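Local coordinates for protein L-ribulose 3-epimerase (Methylomonas sp. DH-1, PDB 7CJ5) that catalyses the manganese-dependent epimerisation of ketoses at C3, acting most strongly on L-ribulose and also interconverting D-allulose and D-fructose, at residues 37-42 and 242-247; 7-12 and 281-286; 181-186 and 209-214; 68-73 and 110-115. One frame throughout, in Å; residues are numbered along the deposited sequence.

Contact 1 (37-42 and 242-247). With MN (manganese (II) ion), chain C; BDF (beta-D-fructopyranose), chain F; FUD (D-fructose), chain D.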
# COMPACT_ATOMS: atom_id res chain seq x y z
N TYR A 37 21.11 18.98 -1.92
CA TYR A 37 20.74 18.48 -0.57
C TYR A 37 21.82 18.86 0.45
O TYR A 37 22.99 19.03 0.07
CB TYR A 37 20.49 16.97 -0.60
CG TYR A 37 19.27 16.59 -1.40
CD1 TYR A 37 18.00 16.71 -0.87
CD2 TYR A 37 19.39 16.15 -2.71
CE1 TYR A 37 16.88 16.37 -1.60
CE2 TYR A 37 18.28 15.81 -3.46
CZ TYR A 37 17.01 15.91 -2.90
OH TYR A 37 15.91 15.60 -3.64
N ASP A 38 21.39 19.02 1.70
CA ASP A 38 22.23 19.36 2.87
C ASP A 38 22.88 18.09 3.43
O ASP A 38 23.97 18.19 4.04
CB ASP A 38 21.39 20.04 3.95
CG ASP A 38 20.68 21.28 3.44
OD1 ASP A 38 21.38 22.18 2.94
OD2 ASP A 38 19.45 21.34 3.57
N TYR A 39 22.24 16.94 3.24
CA TYR A 39 22.71 15.65 3.81
C TYR A 39 22.31 14.51 2.89
O TYR A 39 21.41 14.67 2.03
CB TYR A 39 22.20 15.44 5.24
CG TYR A 39 20.73 15.16 5.38
CD1 TYR A 39 19.82 16.20 5.55
CD2 TYR A 39 20.23 13.87 5.34
CE1 TYR A 39 18.46 15.96 5.67
CE2 TYR A 39 18.87 13.61 5.47
CZ TYR A 39 17.99 14.66 5.62
OH TYR A 39 16.65 14.42 5.71
N ILE A 40 23.00 13.39 3.06
CA ILE A 40 22.61 12.08 2.46
C ILE A 40 22.07 11.22 3.60
O ILE A 40 22.66 11.23 4.71
CB ILE A 40 23.79 11.41 1.74
CG1 ILE A 40 23.35 10.07 1.12
CG2 ILE A 40 24.99 11.24 2.65
CD1 ILE A 40 24.22 9.64 -0.03
N GLU A 41 20.95 10.55 3.34
CA GLU A 41 20.40 9.51 4.24
C GLU A 41 20.99 8.17 3.80
O GLU A 41 20.63 7.67 2.72
CB GLU A 41 18.88 9.52 4.21
CG GLU A 41 18.28 8.55 5.20
CD GLU A 41 16.76 8.58 5.22
OE1 GLU A 41 16.22 9.69 5.33
OE2 GLU A 41 16.14 7.51 5.11
N ILE A 42 21.92 7.64 4.57
CA ILE A 42 22.65 6.39 4.22
C ILE A 42 21.81 5.20 4.68
O ILE A 42 21.39 5.21 5.84
CB ILE A 42 24.05 6.37 4.83
CG1 ILE A 42 24.87 7.58 4.35
CG2 ILE A 42 24.74 5.05 4.52
CD1 ILE A 42 26.18 7.75 5.08
N PRO A 242 14.90 17.12 9.65
CA PRO A 242 15.22 16.49 8.38
C PRO A 242 13.98 16.21 7.52
O PRO A 242 12.97 15.76 8.04
CB PRO A 242 15.87 15.15 8.78
CG PRO A 242 16.35 15.39 10.19
CD PRO A 242 15.32 16.32 10.80
N ILE A 243 14.14 16.46 6.22
CA ILE A 243 13.16 16.13 5.15
C ILE A 243 13.96 15.47 4.03
O ILE A 243 14.76 16.18 3.36
CB ILE A 243 12.42 17.39 4.67
CG1 ILE A 243 11.72 18.11 5.82
CG2 ILE A 243 11.47 17.06 3.54
CD1 ILE A 243 11.08 19.40 5.40
N THR A 244 13.77 14.16 3.86
CA THR A 244 14.46 13.34 2.83
C THR A 244 13.51 13.04 1.68
O THR A 244 12.37 12.61 1.95
CB THR A 244 14.96 12.02 3.42
OG1 THR A 244 15.97 12.27 4.40
CG2 THR A 244 15.47 11.07 2.36
N PHE A 245 13.97 13.21 0.45
CA PHE A 245 13.31 12.68 -0.76
C PHE A 245 13.79 11.25 -1.01
O PHE A 245 15.01 10.99 -0.98
CB PHE A 245 13.62 13.54 -1.98
CG PHE A 245 13.16 12.86 -3.24
CD1 PHE A 245 11.81 12.66 -3.47
CD2 PHE A 245 14.08 12.35 -4.14
CE1 PHE A 245 11.38 12.00 -4.62
CE2 PHE A 245 13.64 11.68 -5.27
CZ PHE A 245 12.30 11.51 -5.51
N GLU A 246 12.88 10.34 -1.30
CA GLU A 246 13.28 8.96 -1.68
C GLU A 246 12.38 8.39 -2.77
O GLU A 246 11.20 8.78 -2.88
CB GLU A 246 13.27 8.07 -0.44
CG GLU A 246 11.87 7.74 0.02
CD GLU A 246 11.83 6.94 1.31
OE1 GLU A 246 12.90 6.48 1.76
OE2 GLU A 246 10.73 6.80 1.85
N SER A 247 12.98 7.51 -3.57
CA SER A 247 12.33 6.63 -4.56
C SER A 247 13.27 5.44 -4.81
O SER A 247 14.46 5.56 -4.46
CB SER A 247 12.02 7.36 -5.83
OG SER A 247 11.37 6.47 -6.72
MN MN C . 10.21 6.24 3.82
C1 BDF F . 16.89 25.18 4.95
C2 BDF F . 17.96 25.83 4.09
C3 BDF F . 19.12 24.87 3.80
C4 BDF F . 20.26 25.62 3.10
C5 BDF F . 20.70 26.80 3.96
C6 BDF F . 19.50 27.68 4.26
O1 BDF F . 15.75 26.04 4.99
O2 BDF F . 17.42 26.25 2.86
O3 BDF F . 18.66 23.81 2.97
O4 BDF F . 21.35 24.75 2.85
O5 BDF F . 21.26 26.33 5.19
O6 BDF F . 18.43 26.94 4.86
C1 FUD D . 10.11 1.97 2.60
C2 FUD D . 10.46 3.37 3.00
C3 FUD D . 11.91 3.69 3.26
C4 FUD D . 12.39 2.56 4.14
C5 FUD D . 13.89 2.41 4.37
C6 FUD D . 14.79 3.38 3.62
O1 FUD D . 8.82 1.93 1.98
O2 FUD D . 9.58 4.22 3.11
O3 FUD D . 12.04 4.96 3.92
O4 FUD D . 11.70 2.74 5.36
O5 FUD D . 14.16 2.45 5.77
O6 FUD D . 16.16 3.04 3.95

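Contact 2 (7-12 and 281-286). With BDF (beta-D-fructopyranose), chain F; FUD (D-fructose), chain D.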
# COMPACT_ATOMS: atom_id res chain seq x y z
N LEU A 7 16.20 22.44 10.30
CA LEU A 7 15.56 22.29 8.98
C LEU A 7 16.67 21.97 7.98
O LEU A 7 17.57 22.79 7.78
CB LEU A 7 14.81 23.58 8.62
CG LEU A 7 14.06 23.52 7.29
CD1 LEU A 7 13.19 22.27 7.25
CD2 LEU A 7 13.23 24.78 7.07
N GLU A 8 16.64 20.79 7.39
CA GLU A 8 17.67 20.37 6.40
C GLU A 8 17.06 19.32 5.48
O GLU A 8 16.19 18.56 5.95
CB GLU A 8 18.94 19.86 7.10
CG GLU A 8 18.71 18.77 8.12
CD GLU A 8 19.98 18.33 8.83
OE1 GLU A 8 19.88 17.62 9.85
OE2 GLU A 8 21.08 18.69 8.36
N TYR A 9 17.51 19.30 4.23
CA TYR A 9 16.95 18.48 3.13
C TYR A 9 17.95 17.38 2.77
O TYR A 9 19.16 17.68 2.58
CB TYR A 9 16.59 19.36 1.95
CG TYR A 9 15.53 20.38 2.28
CD1 TYR A 9 14.20 20.02 2.33
CD2 TYR A 9 15.86 21.69 2.61
CE1 TYR A 9 13.21 20.94 2.65
CE2 TYR A 9 14.89 22.62 2.93
CZ TYR A 9 13.55 22.24 2.95
OH TYR A 9 12.57 23.12 3.28
N GLY A 10 17.45 16.16 2.66
CA GLY A 10 18.24 14.94 2.42
C GLY A 10 17.84 14.22 1.15
O GLY A 10 16.64 14.18 0.82
N GLY A 11 18.83 13.66 0.46
CA GLY A 11 18.64 12.67 -0.62
C GLY A 11 18.87 11.28 -0.07
O GLY A 11 19.92 11.07 0.57
N HIS A 12 17.94 10.35 -0.29
CA HIS A 12 18.12 8.93 0.11
C HIS A 12 19.21 8.32 -0.77
O HIS A 12 19.10 8.43 -2.01
CB HIS A 12 16.80 8.17 0.01
CG HIS A 12 16.79 6.91 0.80
ND1 HIS A 12 17.60 5.84 0.49
CD2 HIS A 12 16.08 6.54 1.89
CE1 HIS A 12 17.38 4.86 1.34
NE2 HIS A 12 16.45 5.26 2.22
N PHE A 281 10.76 20.97 -6.09
CA PHE A 281 9.33 20.78 -5.71
C PHE A 281 9.17 20.98 -4.20
O PHE A 281 8.27 21.73 -3.78
CB PHE A 281 8.87 19.39 -6.16
CG PHE A 281 7.42 19.10 -5.90
CD1 PHE A 281 7.01 18.63 -4.66
CD2 PHE A 281 6.46 19.33 -6.86
CE1 PHE A 281 5.68 18.36 -4.40
CE2 PHE A 281 5.12 19.07 -6.60
CZ PHE A 281 4.73 18.58 -5.37
N ILE A 282 10.01 20.33 -3.40
CA ILE A 282 9.93 20.39 -1.91
C ILE A 282 10.12 21.83 -1.44
O ILE A 282 9.33 22.28 -0.60
CB ILE A 282 10.96 19.44 -1.29
CG1 ILE A 282 10.57 17.98 -1.54
CG2 ILE A 282 11.16 19.74 0.19
CD1 ILE A 282 11.69 17.02 -1.27
N LYS A 283 11.13 22.54 -1.97
CA LYS A 283 11.43 23.93 -1.57
C LYS A 283 10.33 24.86 -2.08
O LYS A 283 10.06 25.87 -1.41
CB LYS A 283 12.87 24.30 -1.97
CG LYS A 283 13.91 23.63 -1.08
CD LYS A 283 15.28 24.26 -1.14
CE LYS A 283 16.30 23.53 -0.29
NZ LYS A 283 17.60 24.25 -0.24
N GLN A 284 9.64 24.52 -3.18
CA GLN A 284 8.44 25.29 -3.62
C GLN A 284 7.32 25.16 -2.58
O GLN A 284 6.56 26.13 -2.39
CB GLN A 284 7.97 24.83 -5.00
CG GLN A 284 8.89 25.31 -6.13
CD GLN A 284 8.50 24.74 -7.47
OE1 GLN A 284 7.92 23.66 -7.57
NE2 GLN A 284 8.83 25.46 -8.53
N ARG A 285 7.23 24.00 -1.91
CA ARG A 285 6.15 23.70 -0.93
C ARG A 285 6.48 24.25 0.46
O ARG A 285 5.52 24.63 1.16
CB ARG A 285 5.93 22.19 -0.80
CG ARG A 285 5.47 21.50 -2.08
CD ARG A 285 4.05 21.83 -2.48
NE ARG A 285 4.00 23.06 -3.24
CZ ARG A 285 4.35 23.18 -4.51
NH1 ARG A 285 4.28 24.36 -5.10
NH2 ARG A 285 4.75 22.12 -5.20
N TYR A 286 7.75 24.25 0.88
CA TYR A 286 8.12 24.60 2.28
C TYR A 286 8.91 25.91 2.34
O TYR A 286 8.99 26.50 3.44
CB TYR A 286 8.88 23.45 2.94
CG TYR A 286 8.72 23.45 4.44
CD1 TYR A 286 7.47 23.55 5.03
CD2 TYR A 286 9.82 23.34 5.27
CE1 TYR A 286 7.32 23.55 6.41
CE2 TYR A 286 9.68 23.34 6.65
CZ TYR A 286 8.43 23.44 7.22
OH TYR A 286 8.32 23.45 8.58
C1 BDF F . 16.89 25.18 4.95
C2 BDF F . 17.96 25.83 4.09
C3 BDF F . 19.12 24.87 3.80
C4 BDF F . 20.26 25.62 3.10
C5 BDF F . 20.70 26.80 3.96
C6 BDF F . 19.50 27.68 4.26
O1 BDF F . 15.75 26.04 4.99
O2 BDF F . 17.42 26.25 2.86
O3 BDF F . 18.66 23.81 2.97
O4 BDF F . 21.35 24.75 2.85
O5 BDF F . 21.26 26.33 5.19
O6 BDF F . 18.43 26.94 4.86
C1 FUD D . 10.11 1.97 2.60
C2 FUD D . 10.46 3.37 3.00
C3 FUD D . 11.91 3.69 3.26
C4 FUD D . 12.39 2.56 4.14
C5 FUD D . 13.89 2.41 4.37
C6 FUD D . 14.79 3.38 3.62
O1 FUD D . 8.82 1.93 1.98
O2 FUD D . 9.58 4.22 3.11
O3 FUD D . 12.04 4.96 3.92
O4 FUD D . 11.70 2.74 5.36
O5 FUD D . 14.16 2.45 5.77
O6 FUD D . 16.16 3.04 3.95

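Contact 3 (181-186 and 209-214). With MN (manganese (II) ion), chain C; FUD (D-fructose), chain D.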
# COMPACT_ATOMS: atom_id res chain seq x y z
N PHE A 181 11.29 9.79 18.52
CA PHE A 181 10.41 10.70 17.74
C PHE A 181 9.61 9.90 16.72
O PHE A 181 9.99 8.74 16.41
CB PHE A 181 11.23 11.78 17.03
CG PHE A 181 11.89 12.79 17.94
CD1 PHE A 181 13.12 12.53 18.52
CD2 PHE A 181 11.28 14.01 18.20
CE1 PHE A 181 13.72 13.46 19.36
CE2 PHE A 181 11.88 14.94 19.04
CZ PHE A 181 13.09 14.66 19.62
N LEU A 182 8.52 10.50 16.24
CA LEU A 182 7.73 10.00 15.09
C LEU A 182 8.44 10.40 13.79
O LEU A 182 8.99 11.53 13.70
CB LEU A 182 6.32 10.62 15.13
CG LEU A 182 5.34 10.08 14.09
CD1 LEU A 182 4.96 8.64 14.40
CD2 LEU A 182 4.11 10.96 14.02
N HIS A 183 8.40 9.49 12.82
CA HIS A 183 8.87 9.70 11.43
C HIS A 183 7.69 9.41 10.50
O HIS A 183 7.11 8.31 10.58
CB HIS A 183 10.14 8.85 11.24
CG HIS A 183 10.67 8.79 9.85
ND1 HIS A 183 11.71 7.94 9.52
CD2 HIS A 183 10.30 9.42 8.72
CE1 HIS A 183 11.97 8.07 8.23
NE2 HIS A 183 11.11 8.97 7.72
N LEU A 184 7.27 10.42 9.74
CA LEU A 184 6.14 10.33 8.78
C LEU A 184 6.68 10.32 7.35
O LEU A 184 7.70 10.98 7.09
CB LEU A 184 5.17 11.49 8.99
CG LEU A 184 4.26 11.39 10.21
CD1 LEU A 184 3.41 12.65 10.35
CD2 LEU A 184 3.37 10.16 10.14
N ASP A 185 5.99 9.61 6.47
CA ASP A 185 6.36 9.41 5.05
C ASP A 185 5.10 9.59 4.21
O ASP A 185 4.15 8.83 4.41
CB ASP A 185 6.95 8.01 4.87
CG ASP A 185 7.38 7.70 3.45
OD1 ASP A 185 6.67 8.13 2.53
OD2 ASP A 185 8.42 7.02 3.28
N THR A 186 5.10 10.56 3.29
CA THR A 186 3.89 10.99 2.53
C THR A 186 3.36 9.81 1.70
O THR A 186 2.13 9.76 1.52
CB THR A 186 4.17 12.24 1.69
OG1 THR A 186 5.25 12.00 0.79
CG2 THR A 186 4.47 13.45 2.55
N TYR A 209 11.25 13.50 12.00
CA TYR A 209 11.83 13.15 10.68
C TYR A 209 10.71 13.03 9.64
O TYR A 209 9.61 12.56 9.98
CB TYR A 209 12.64 11.85 10.80
CG TYR A 209 13.82 11.74 9.87
CD1 TYR A 209 13.65 11.45 8.53
CD2 TYR A 209 15.11 11.93 10.34
CE1 TYR A 209 14.74 11.34 7.67
CE2 TYR A 209 16.20 11.82 9.50
CZ TYR A 209 16.02 11.52 8.16
OH TYR A 209 17.11 11.40 7.35
N VAL A 210 11.01 13.42 8.40
CA VAL A 210 10.02 13.38 7.28
C VAL A 210 10.63 12.71 6.05
O VAL A 210 11.76 13.06 5.66
CB VAL A 210 9.50 14.79 6.99
CG1 VAL A 210 8.68 14.83 5.71
CG2 VAL A 210 8.69 15.33 8.16
N HIS A 211 9.89 11.78 5.44
CA HIS A 211 10.16 11.28 4.08
C HIS A 211 9.11 11.84 3.11
O HIS A 211 7.91 11.80 3.43
CB HIS A 211 10.18 9.75 4.03
CG HIS A 211 11.47 9.17 4.49
ND1 HIS A 211 11.70 7.82 4.49
CD2 HIS A 211 12.60 9.75 4.96
CE1 HIS A 211 12.91 7.58 4.94
NE2 HIS A 211 13.49 8.76 5.24
N ILE A 212 9.60 12.33 1.98
CA ILE A 212 8.79 12.81 0.83
C ILE A 212 8.85 11.76 -0.27
O ILE A 212 9.96 11.50 -0.82
CB ILE A 212 9.28 14.18 0.34
CG1 ILE A 212 9.35 15.18 1.50
CG2 ILE A 212 8.41 14.67 -0.80
CD1 ILE A 212 8.03 15.38 2.23
N GLY A 213 7.69 11.17 -0.56
CA GLY A 213 7.48 10.27 -1.70
C GLY A 213 6.11 10.50 -2.33
O GLY A 213 5.14 10.75 -1.59
N GLU A 214 6.03 10.43 -3.66
CA GLU A 214 4.75 10.50 -4.41
C GLU A 214 3.97 9.20 -4.16
O GLU A 214 4.57 8.20 -3.70
CB GLU A 214 5.04 10.80 -5.88
CG GLU A 214 3.80 11.06 -6.72
CD GLU A 214 2.86 12.11 -6.17
OE1 GLU A 214 2.96 13.28 -6.60
OE2 GLU A 214 2.03 11.77 -5.32
MN MN C . 10.21 6.24 3.82
C1 FUD D . 10.11 1.97 2.60
C2 FUD D . 10.46 3.37 3.00
C3 FUD D . 11.91 3.69 3.26
C4 FUD D . 12.39 2.56 4.14
C5 FUD D . 13.89 2.41 4.37
C6 FUD D . 14.79 3.38 3.62
O1 FUD D . 8.82 1.93 1.98
O2 FUD D . 9.58 4.22 3.11
O3 FUD D . 12.04 4.96 3.92
O4 FUD D . 11.70 2.74 5.36
O5 FUD D . 14.16 2.45 5.77
O6 FUD D . 16.16 3.04 3.95

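Contact 4 (68-73 and 110-115). With FUD (D-fructose), chain D.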
# COMPACT_ATOMS: atom_id res chain seq x y z
N ALA A 68 21.02 8.39 8.88
CA ALA A 68 20.89 6.99 8.45
C ALA A 68 19.47 6.50 8.68
O ALA A 68 18.80 6.95 9.62
CB ALA A 68 21.90 6.11 9.17
N SER A 69 19.04 5.58 7.81
CA SER A 69 17.78 4.82 7.95
C SER A 69 18.10 3.35 7.68
O SER A 69 19.13 3.04 7.04
CB SER A 69 16.72 5.33 7.02
OG SER A 69 17.11 5.20 5.66
N LEU A 70 17.25 2.47 8.17
CA LEU A 70 17.31 1.05 7.78
C LEU A 70 15.94 0.44 8.04
O LEU A 70 15.12 1.07 8.74
CB LEU A 70 18.40 0.35 8.60
CG LEU A 70 18.22 0.37 10.11
CD1 LEU A 70 17.35 -0.79 10.57
CD2 LEU A 70 19.56 0.35 10.81
N GLY A 71 15.72 -0.73 7.44
CA GLY A 71 14.67 -1.67 7.83
C GLY A 71 15.30 -2.96 8.30
O GLY A 71 16.30 -3.40 7.67
N LEU A 72 14.78 -3.53 9.38
CA LEU A 72 15.25 -4.85 9.87
C LEU A 72 14.74 -5.91 8.90
O LEU A 72 13.94 -5.58 7.97
CB LEU A 72 14.77 -5.07 11.30
CG LEU A 72 15.23 -4.01 12.30
CD1 LEU A 72 14.56 -4.23 13.64
CD2 LEU A 72 16.74 -4.05 12.46
N SER A 73 15.19 -7.14 9.08
CA SER A 73 14.74 -8.31 8.28
C SER A 73 14.22 -9.37 9.24
O SER A 73 14.30 -9.17 10.46
CB SER A 73 15.86 -8.83 7.39
OG SER A 73 16.83 -9.52 8.16
N GLY A 110 13.63 5.35 10.01
CA GLY A 110 13.15 4.25 9.17
C GLY A 110 12.48 3.16 9.98
O GLY A 110 12.01 3.44 11.12
N VAL A 111 12.41 1.96 9.42
CA VAL A 111 11.67 0.82 10.02
C VAL A 111 12.66 0.07 10.92
O VAL A 111 13.11 -1.03 10.56
CB VAL A 111 11.00 -0.04 8.93
CG1 VAL A 111 10.12 -1.13 9.51
CG2 VAL A 111 10.19 0.84 7.99
N ILE A 112 13.00 0.70 12.04
CA ILE A 112 14.03 0.23 13.00
C ILE A 112 13.36 -0.63 14.09
O ILE A 112 14.09 -1.19 14.92
CB ILE A 112 14.82 1.42 13.59
CG1 ILE A 112 13.91 2.46 14.25
CG2 ILE A 112 15.69 2.05 12.52
CD1 ILE A 112 14.65 3.59 14.95
N TYR A 113 12.02 -0.75 14.07
CA TYR A 113 11.20 -1.33 15.17
C TYR A 113 10.59 -2.68 14.76
O TYR A 113 9.91 -3.29 15.58
CB TYR A 113 10.11 -0.34 15.59
CG TYR A 113 9.23 0.08 14.44
CD1 TYR A 113 8.12 -0.67 14.09
CD2 TYR A 113 9.53 1.19 13.66
CE1 TYR A 113 7.33 -0.32 13.01
CE2 TYR A 113 8.75 1.55 12.58
CZ TYR A 113 7.64 0.79 12.25
OH TYR A 113 6.85 1.12 11.18
N CYS A 114 10.82 -3.14 13.53
CA CYS A 114 10.28 -4.43 13.03
C CYS A 114 10.97 -4.79 11.71
O CYS A 114 11.75 -3.96 11.19
CB CYS A 114 8.78 -4.35 12.80
SG CYS A 114 8.34 -3.33 11.36
N ALA A 115 10.69 -5.98 11.18
CA ALA A 115 11.14 -6.40 9.84
C ALA A 115 10.32 -5.62 8.80
O ALA A 115 9.08 -5.60 8.90
CB ALA A 115 10.98 -7.89 9.68
C1 FUD D . 10.11 1.97 2.60
C2 FUD D . 10.46 3.37 3.00
C3 FUD D . 11.91 3.69 3.26
C4 FUD D . 12.39 2.56 4.14
C5 FUD D . 13.89 2.41 4.37
C6 FUD D . 14.79 3.38 3.62
O1 FUD D . 8.82 1.93 1.98
O2 FUD D . 9.58 4.22 3.11
O3 FUD D . 12.04 4.96 3.92
O4 FUD D . 11.70 2.74 5.36
O5 FUD D . 14.16 2.45 5.77
O6 FUD D . 16.16 3.04 3.95

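Contact 1 (37-42 and 242-247)
Tyr39 and Glu41 of strand 39-43 reach across the inside of the eight-stranded TIM barrel to Thr244 of strand 242-245; strand 8-12 runs between the two in the sheet. The short strand axes stay 8.2 Å apart at 70°, so the contact is made by side chains, tightest around one hydroxyl. Thr244 OG1 lies at the edge of the Tyr39 ring, near its plane, accepts a hydrogen bond from Tyr39 OH at 2.6 Å, and donates one to Glu41 OE1 at 2.8 Å, on the anti side and 25° out of the carboxylate plane; Tyr209 OH is a further partner of OG1. Glu41 reaches it with an extended chain, CG trans to the backbone N (chi1 -175°); its OE2 holds Ser69 and OE1 also receives Tyr209 and His211. A valine at Thr244 would probably cost Tyr39 OH its bond and break the link to Glu41. The flanks are apolar touches without hydrogen bonds: Pro242 CB lies 3.3 Å from Tyr39 OH, and Tyr37, whose hydroxyl bonds Ala275 O, brushes Phe245 CB. Partly exposed Asp38, at the barrel's N-terminal end, binds a fructopyranose by both carboxylate oxygens. At the C-terminal end, Glu246 OE2 ligates manganese at 2.1 Å, and Glu246 OE1 lies 2.8 Å from D-fructose O3.

Contact 2 (7-12 and 281-286)
Tyr9 projects from strand 8-12 to helix 271-286 and meets three of its side chains at different parts of the ring. CG is trans to the carbonyl carbon (chi1 -62°); this torsion sends the phenol toward the helix, its hydroxyl ending beside Tyr286. Its CE1 is 3.4 Å from Ile282 CG2, the two side chains sliding past each other in opposite directions. Lys283 crosses Tyr9 obliquely; its CG lies over one face of the Tyr9 ring, toward the rim, and the extended chain brings CE to 3.5 Å from Tyr9 CD2. This path carries Lys283 NZ to the fructopyranose, where its bond to O3 is weak at 3.4 Å, while the same sugar oxygen lies at the edge of the tyrosine ring. Tyr9 OH meets the edge of the Tyr286 ring, 3.4 Å from Tyr286 CD2. Leu7 CG lies opposite the backbone N (chi1 -178°), and this turns the side chain to the helix: CD1 packs 3.7 Å from Tyr286 CE2 and CD2 faces O1 of the sugar. Tyr286 OH itself bonds Tyr239 O. At the far end of the strand, His12 belongs to the D-fructose site. Strand and helix run nearly antiparallel at 156°, with axes 11.1 Å apart, the last helix packing outside the first strand, as in a TIM barrel.

Contact 3 (181-186 and 209-214)
His183 and Asp185 both hold CG trans to the backbone N (chi1 of His183 172°), whereas His211 has CG opposite its carbonyl carbon; the three leave the same face of the sheet, and these torsions make them converge. The edge of the His183 imidazole is directed into the face of His211, NE2 sitting over the ring centre and 3.2 Å from His211 CD2, with the planes nearly perpendicular at 85°. Tyr209 lies alongside His183, pointing the same way, and turns its edge to the face of the His183 ring, CD1 being 3.6 Å from His183 NE2. Replacing His183 by alanine would probably open a gap between the Tyr209 and His211 rings and leave Gly110 N without its mate, His183 ND1. Beneath the cluster, the neighbouring parallel strands 180-185 and 207-212 of the TIM barrel are laced by backbone hydrogen bonds; His211 N to Leu184 O is the straightest, 2.9 Å and 169° at the hydrogen. At the C-terminal ends of these strands, Asp185 OD2 binds manganese at 2.0 Å and His211 ND1 does so at 2.3 Å, with Glu152 and Glu246 completing the protein ligands and O2 and O3 of D-fructose the sphere. Second-shell bonds hold both ligands: His211 NE2 is bonded to Glu41 OE1, and Asp185 OD1 caps the following helix at Tyr187 N. Just after Asp185, Thr186 donates through OG1 to Gly213 O at 2.7 Å, the hydroxyl tilted out of the carbonyl plane.

Contact 4 (68-73 and 110-115)
Leu70 crosses Ile112 at about a right angle, laying CD1 3.8 Å from Ile112 CG2. The pair joins two neighbouring parallel strands of the TIM barrel, 65-72 and 107-112, linked by helix 83-102 as a beta-alpha-beta unit, and that helix packs on both side chains. Leu70 carries CG between its backbone N and carbonyl carbon (chi1 60°), a placement that brings the branched end closer to the partner strand. Segment 110-115 turns a corner here. Val111 is the centre of an inverse gamma turn, its carbonyl accepting Leu72 N at 3.2 Å, close to the C=O axis, and also a CA-H...O contact from Gly71 CA. Leu72 leans into the bend that follows: its CB is 3.2 Å from Cys114 O and its CD1 covers Ile112 O, a buried carbonyl for which the model offers no polar partner. Farther on, Ala115 CB touches the backbone of Ser73. Gly110 sits where a side chain would collide with Leu70 O and crowd Ser69 CB; its backbone angles (phi 96°, psi -158°) would also press a CB against the preceding carbonyl. Its N is bonded to His183 ND1, which ties this corner to the ring cluster behind the metal site. Ser69 and Val111 meet the bound D-fructose. Val111 CG2 approaches O4 of the sugar, and Ser69 OG, fixed by Glu41 OE2, accepts a hydrogen bond from the sugar's O6 at 2.9 Å.

Overall arrangement
Residues 7-12 start the barrel, and contact 2 does not close until the final helix returns to them, spanning nearly the whole chain. Within that span contact 1 joins the second strand to the eighth, across the first. Contacts 4 and 3 both lie inside contact 1 and follow one another without crossing: contact 4 closes between the third and fourth strands before contact 3 opens between the sixth and seventh. Backbone bonds from Tyr9 to Asp38 and from Gly10 to Ile243 join contacts 1 and 2, while Thr244 with Ile212 continues the sheet to contact 3. Contacts 1 and 3 share the manganese; all four reach the bound D-fructose.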